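Local coordinates for uncharacterized protein YobA (Bacillus subtilis subsp. subtilis str. 168, PDB 4QY7), which is of unknown function but is probably made with a signal peptide and folds as a small OB-fold domain of the DUF3221 family, at residues 4-9 with 71-76; 50-55 with 80-85. All coordinates share one frame; numbering follows the deposited sequence.

Contact 1. Residues 4-9 with 71-76; sequences TKMQSL and KVWFHT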
loop_
_atom_site.group_PDB
_atom_site.type_symbol
_atom_site.label_atom_id
_atom_site.label_comp_id
_atom_site.label_asym_id
_atom_site.label_seq_id
_atom_site.Cartn_x
_atom_site.Cartn_y
_atom_site.Cartn_z
ATOM N N THR A 4 -11.048 19.820 -0.319
ATOM C CA THR A 4 -11.311 18.400 -0.056
ATOM C C THR A 4 -10.141 17.827 0.723
ATOM O O THR A 4 -9.016 17.885 0.235
ATOM C CB THR A 4 -11.536 17.635 -1.371
ATOM O OG1 THR A 4 -12.479 18.348 -2.175
ATOM C CG2 THR A 4 -12.022 16.201 -1.139
ATOM N N LYS A 5 -10.396 17.316 1.939
ATOM C CA LYS A 5 -9.355 16.762 2.802
ATOM C C LYS A 5 -9.172 15.271 2.502
ATOM O O LYS A 5 -10.095 14.489 2.736
ATOM C CB LYS A 5 -9.720 16.983 4.285
HETATM N N MSE A 6 -7.996 14.873 1.964
HETATM C CA MSE A 6 -7.741 13.462 1.672
HETATM C C MSE A 6 -6.949 12.829 2.796
HETATM O O MSE A 6 -6.126 13.497 3.435
HETATM C CB MSE A 6 -6.969 13.288 0.352
HETATM C CG MSE A 6 -7.879 13.291 -0.891
HETATM SE SE MSE A 6 -6.989 12.339 -2.327
HETATM C CE MSE A 6 -5.584 13.538 -2.659
ATOM N N GLN A 7 -7.172 11.536 3.006
ATOM C CA GLN A 7 -6.421 10.792 3.995
ATOM C C GLN A 7 -5.124 10.322 3.400
ATOM O O GLN A 7 -4.995 10.222 2.176
ATOM C CB GLN A 7 -7.203 9.568 4.458
ATOM C CG GLN A 7 -8.566 9.871 4.994
ATOM C CD GLN A 7 -9.101 8.649 5.677
ATOM O OE1 GLN A 7 -8.465 8.109 6.592
ATOM N NE2 GLN A 7 -10.229 8.161 5.222
ATOM N N SER A 8 -4.180 9.974 4.255
ATOM C CA SER A 8 -2.919 9.422 3.772
ATOM C C SER A 8 -2.366 8.392 4.732
ATOM O O SER A 8 -2.694 8.401 5.929
ATOM C CB SER A 8 -1.874 10.525 3.600
ATOM O OG SER A 8 -1.506 11.133 4.837
ATOM N N LEU A 9 -1.505 7.520 4.208
ATOM C CA LEU A 9 -0.783 6.574 5.054
ATOM C C LEU A 9 0.513 6.190 4.405
ATOM O O LEU A 9 0.647 6.305 3.184
ATOM C CB LEU A 9 -1.635 5.339 5.407
ATOM C CG LEU A 9 -2.079 4.442 4.266
ATOM C CD1 LEU A 9 -1.016 3.364 3.988
ATOM C CD2 LEU A 9 -3.400 3.702 4.622
ATOM N N LYS A 71 4.148 7.117 0.491
ATOM C CA LYS A 71 2.985 7.744 1.109
ATOM C C LYS A 71 1.885 7.701 0.072
ATOM O O LYS A 71 2.128 8.095 -1.071
ATOM C CB LYS A 71 3.289 9.177 1.501
ATOM C CG LYS A 71 2.165 9.814 2.313
ATOM C CD LYS A 71 2.694 11.107 2.943
ATOM C CE LYS A 71 1.700 11.802 3.805
ATOM N NZ LYS A 71 2.228 13.132 4.239
ATOM N N VAL A 72 0.677 7.255 0.439
ATOM C CA VAL A 72 -0.450 7.216 -0.503
ATOM C C VAL A 72 -1.530 8.131 0.001
ATOM O O VAL A 72 -1.639 8.302 1.242
ATOM C CB VAL A 72 -1.002 5.785 -0.719
ATOM C CG1 VAL A 72 0.094 4.869 -1.291
ATOM C CG2 VAL A 72 -1.574 5.193 0.582
ATOM N N TRP A 73 -2.353 8.653 -0.930
ATOM C CA TRP A 73 -3.488 9.524 -0.609
ATOM C C TRP A 73 -4.754 8.917 -1.132
ATOM O O TRP A 73 -4.762 8.355 -2.241
ATOM C CB TRP A 73 -3.331 10.931 -1.185
ATOM C CG TRP A 73 -2.381 11.775 -0.414
ATOM C CD1 TRP A 73 -2.682 12.645 0.593
ATOM C CD2 TRP A 73 -0.968 11.805 -0.564
ATOM N NE1 TRP A 73 -1.533 13.218 1.078
ATOM C CE2 TRP A 73 -0.466 12.741 0.367
ATOM C CE3 TRP A 73 -0.068 11.153 -1.419
ATOM C CZ2 TRP A 73 0.893 13.027 0.475
ATOM C CZ3 TRP A 73 1.281 11.425 -1.298
ATOM C CH2 TRP A 73 1.749 12.362 -0.371
ATOM N N PHE A 74 -5.840 8.993 -0.327
ATOM C CA PHE A 74 -7.098 8.366 -0.712
ATOM C C PHE A 74 -8.255 9.013 0.023
ATOM O O PHE A 74 -8.031 9.675 1.036
ATOM C CB PHE A 74 -7.047 6.854 -0.380
ATOM C CG PHE A 74 -6.760 6.572 1.078
ATOM C CD1 PHE A 74 -5.450 6.482 1.548
ATOM C CD2 PHE A 74 -7.795 6.338 1.977
ATOM C CE1 PHE A 74 -5.194 6.298 2.910
ATOM C CE2 PHE A 74 -7.532 6.136 3.327
ATOM C CZ PHE A 74 -6.228 6.077 3.781
ATOM N N HIS A 75 -9.475 8.838 -0.469
ATOM C CA HIS A 75 -10.631 9.433 0.207
ATOM C C HIS A 75 -11.068 8.586 1.409
ATOM O O HIS A 75 -11.228 9.120 2.517
ATOM C CB HIS A 75 -11.792 9.613 -0.767
ATOM C CG HIS A 75 -11.462 10.585 -1.849
ATOM N ND1 HIS A 75 -11.284 11.943 -1.577
ATOM C CD2 HIS A 75 -11.211 10.365 -3.157
ATOM C CE1 HIS A 75 -10.960 12.497 -2.733
ATOM N NE2 HIS A 75 -10.914 11.588 -3.715
ATOM N N THR A 76 -11.283 7.285 1.195
ATOM C CA THR A 76 -11.757 6.396 2.259
ATOM C C THR A 76 -11.252 4.994 2.136
ATOM O O THR A 76 -10.866 4.567 1.049
ATOM C CB THR A 76 -13.301 6.358 2.231
ATOM O OG1 THR A 76 -13.772 5.679 3.399
ATOM C CG2 THR A 76 -13.854 5.651 1.001
HETATM O O HOH W 1 -12.087 12.650 1.378
#
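Gln7 lies against the Phe74 ring and reaches past it to the backbone of His75. Its CB sits over one face of the ring, 3.9 Å from the ring centroid, in a CH-pi contact. CG is held beside the backbone N (chi1 -56°), and the chain runs extended past His75 O and the ring. CD passes Phe74 CE2. At the tip, NE2 donates to His75 O at 3.0 Å; the acceptor lies close to the amide plane. OE1 accepts from Arg77, so both ends of the amide are used and its rotation is fixed. The Gln7 backbone bonds Phe74 in both directions, as an antiparallel hydrogen-bonded pair. Leu9 and Val72 form the next such pair. Leu9 CD2 meets Phe74 CE1 at 3.6 Å, and the two side chains cross at about a right angle. The other face of the sheet carries Ser8 and Trp73. Ser8 CB lies over the five-membered ring of Trp73, 3.9 Å from its centroid. Selenomethionine Met6 has SE over one face of the His75 ring; the bend at chi3 (-68°) then turns CE to Trp73 CB, at 3.7 Å. One water joins Lys5 O to His75 ND1. This is a surface contact between antiparallel strands 7-16 and 69-74 of the OB-fold sheet. Strand 89-92 borders 69-74 on its other side, and Lys89 makes a cation-pi contact with Trp73.

Contact 2. Residues 50-55 with 80-85; sequences IVIVGL and SNPPSA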
loop_
_atom_site.group_PDB
_atom_site.type_symbol
_atom_site.label_atom_id
_atom_site.label_comp_id
_atom_site.label_asym_id
_atom_site.label_seq_id
_atom_site.Cartn_x
_atom_site.Cartn_y
_atom_site.Cartn_z
ATOM N N ILE A 50 -1.116 -4.443 7.242
ATOM C CA ILE A 50 -1.156 -4.559 5.790
ATOM C C ILE A 50 -2.243 -3.671 5.260
ATOM O O ILE A 50 -3.325 -3.579 5.870
ATOM C CB ILE A 50 -1.469 -6.013 5.333
ATOM C CG1 ILE A 50 -0.368 -6.970 5.692
ATOM C CG2 ILE A 50 -1.786 -6.115 3.810
ATOM C CD1 ILE A 50 -0.945 -8.229 6.063
ATOM N N VAL A 51 -1.991 -3.053 4.112
ATOM C CA VAL A 51 -2.970 -2.245 3.394
ATOM C C VAL A 51 -2.899 -2.650 1.934
ATOM O O VAL A 51 -1.773 -2.785 1.402
ATOM C CB VAL A 51 -2.733 -0.723 3.540
ATOM C CG1 VAL A 51 -3.851 0.062 2.846
ATOM C CG2 VAL A 51 -2.614 -0.319 5.014
ATOM N N ILE A 52 -4.041 -2.796 1.272
ATOM C CA ILE A 52 -4.065 -3.103 -0.144
ATOM C C ILE A 52 -4.434 -1.803 -0.838
ATOM O O ILE A 52 -5.450 -1.231 -0.489
ATOM C CB ILE A 52 -5.066 -4.249 -0.409
ATOM C CG1 ILE A 52 -4.549 -5.541 0.291
ATOM C CG2 ILE A 52 -5.237 -4.454 -1.931
ATOM C CD1 ILE A 52 -5.452 -6.543 0.431
ATOM N N VAL A 53 -3.639 -1.328 -1.788
ATOM C CA VAL A 53 -3.950 -0.089 -2.482
ATOM C C VAL A 53 -4.275 -0.389 -3.948
ATOM O O VAL A 53 -3.494 -1.014 -4.652
ATOM C CB VAL A 53 -2.873 1.008 -2.341
ATOM C CG1 VAL A 53 -2.754 1.455 -0.870
ATOM C CG2 VAL A 53 -1.511 0.565 -2.878
ATOM N N GLY A 54 -5.469 -0.022 -4.362
ATOM C CA GLY A 54 -5.879 -0.172 -5.741
ATOM C C GLY A 54 -5.235 0.919 -6.576
ATOM O O GLY A 54 -5.285 2.097 -6.203
ATOM N N LEU A 55 -4.664 0.543 -7.727
ATOM C CA LEU A 55 -3.943 1.489 -8.594
ATOM C C LEU A 55 -4.694 1.902 -9.884
ATOM O O LEU A 55 -4.092 2.616 -10.705
ATOM C CB LEU A 55 -2.612 0.810 -8.993
ATOM C CG LEU A 55 -1.702 0.373 -7.830
ATOM C CD1 LEU A 55 -0.523 -0.437 -8.342
ATOM C CD2 LEU A 55 -1.256 1.572 -6.997
ATOM N N SER A 80 -12.891 -3.751 4.605
ATOM C CA SER A 80 -12.234 -5.003 4.326
ATOM C C SER A 80 -11.139 -5.243 5.360
ATOM O O SER A 80 -10.705 -4.304 6.040
ATOM C CB SER A 80 -11.635 -4.960 2.916
ATOM O OG SER A 80 -10.575 -4.017 2.807
ATOM N N ASN A 81 -10.727 -6.491 5.478
ATOM C CA ASN A 81 -9.618 -6.882 6.365
ATOM C C ASN A 81 -8.688 -7.773 5.564
ATOM O O ASN A 81 -9.057 -8.896 5.249
ATOM C CB ASN A 81 -10.139 -7.595 7.605
ATOM C CG ASN A 81 -9.055 -7.852 8.626
ATOM O OD1 ASN A 81 -7.857 -7.709 8.346
ATOM N ND2 ASN A 81 -9.454 -8.230 9.836
ATOM N N PRO A 82 -7.489 -7.317 5.216
ATOM C CA PRO A 82 -6.897 -6.003 5.517
ATOM C C PRO A 82 -7.652 -4.844 4.881
ATOM O O PRO A 82 -8.316 -5.022 3.861
ATOM C CB PRO A 82 -5.493 -6.072 4.886
ATOM C CG PRO A 82 -5.239 -7.478 4.587
ATOM C CD PRO A 82 -6.570 -8.167 4.445
ATOM N N PRO A 83 -7.493 -3.637 5.425
ATOM C CA PRO A 83 -8.118 -2.484 4.786
ATOM C C PRO A 83 -7.581 -2.292 3.383
ATOM O O PRO A 83 -6.457 -2.702 3.066
ATOM C CB PRO A 83 -7.751 -1.288 5.686
ATOM C CG PRO A 83 -6.809 -1.773 6.667
ATOM C CD PRO A 83 -6.685 -3.266 6.600
ATOM N N SER A 84 -8.391 -1.717 2.546
ATOM C CA SER A 84 -8.030 -1.451 1.180
ATOM C C SER A 84 -8.545 -0.099 0.766
ATOM O O SER A 84 -9.492 0.426 1.380
ATOM C CB SER A 84 -8.579 -2.541 0.273
ATOM O OG SER A 84 -9.946 -2.768 0.572
ATOM N N ALA A 85 -7.873 0.515 -0.208
ATOM C CA ALA A 85 -8.353 1.804 -0.685
ATOM C C ALA A 85 -7.918 2.048 -2.086
ATOM O O ALA A 85 -6.797 1.659 -2.448
ATOM C CB ALA A 85 -7.823 2.924 0.207
#
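Ile50 meets Pro82 alongside, the two side chains pointing the same way. Its CG2, anti to the backbone N, approaches Pro82 CG at 3.8 Å. Pro83 has no N-H to offer Ile50 O, which faces Pro82 CB at 3.4 Å and Pro83 CD instead. Met43 of helix 39-45 touches both Ile50 and Pro82. Val51 offers CA to Pro83 O in a CH...O contact, while its side chain packs on Leu9. Hydrogen bonding between the segments starts at Ile52. Its N donates to Pro83 O at 3.0 Å, nearly straight (168°), and its O accepts from Ala85 N at 3.0 Å. Beside these bonds its CB stands 4.0 Å from Ser84 CB. Val53 pairs with Ala85 in the same parallel register, and its CA faces Ala85 O at 3.3 Å. Gly54 N then donates to Ala85 O at 2.9 Å, and a backbone bond between Gly54 and Ile87 carries the pairing on. Before the short strand, the cis peptide between Asn81 and Pro82 bends the chain. Ser84 OG donates to Ser80 OG, which donates to Pro82 O, and this relay ties the turn to the strand. The result is a short parallel pairing, with three backbone bonds between these segments. Its polar bonds are all backbone to backbone, while the side chains add apolar contact.

In the fold
Both contacts belong to the same mixed sheet, and their segments alternate along the chain. Contact 1 lies at the surface, its centre about 12 Å from the centre of the chain, and joins strands 7-16 and 69-74. Contact 2 is partly buried, its centre about 7 Å from the centre of the chain, and sets the short strand 84-86 beside 50-54. The first pairing is antiparallel, with aromatic, amide and selenium contacts; the second is parallel, with proline and aliphatic ones. Their apolar sides meet inside the fold. Phe74 CD2 packs on Ala85 CB at 3.8 Å, Leu9 meets Val51, and Val72 meets Val53. The centres of contact 1 and contact 2 are about 13 Å apart.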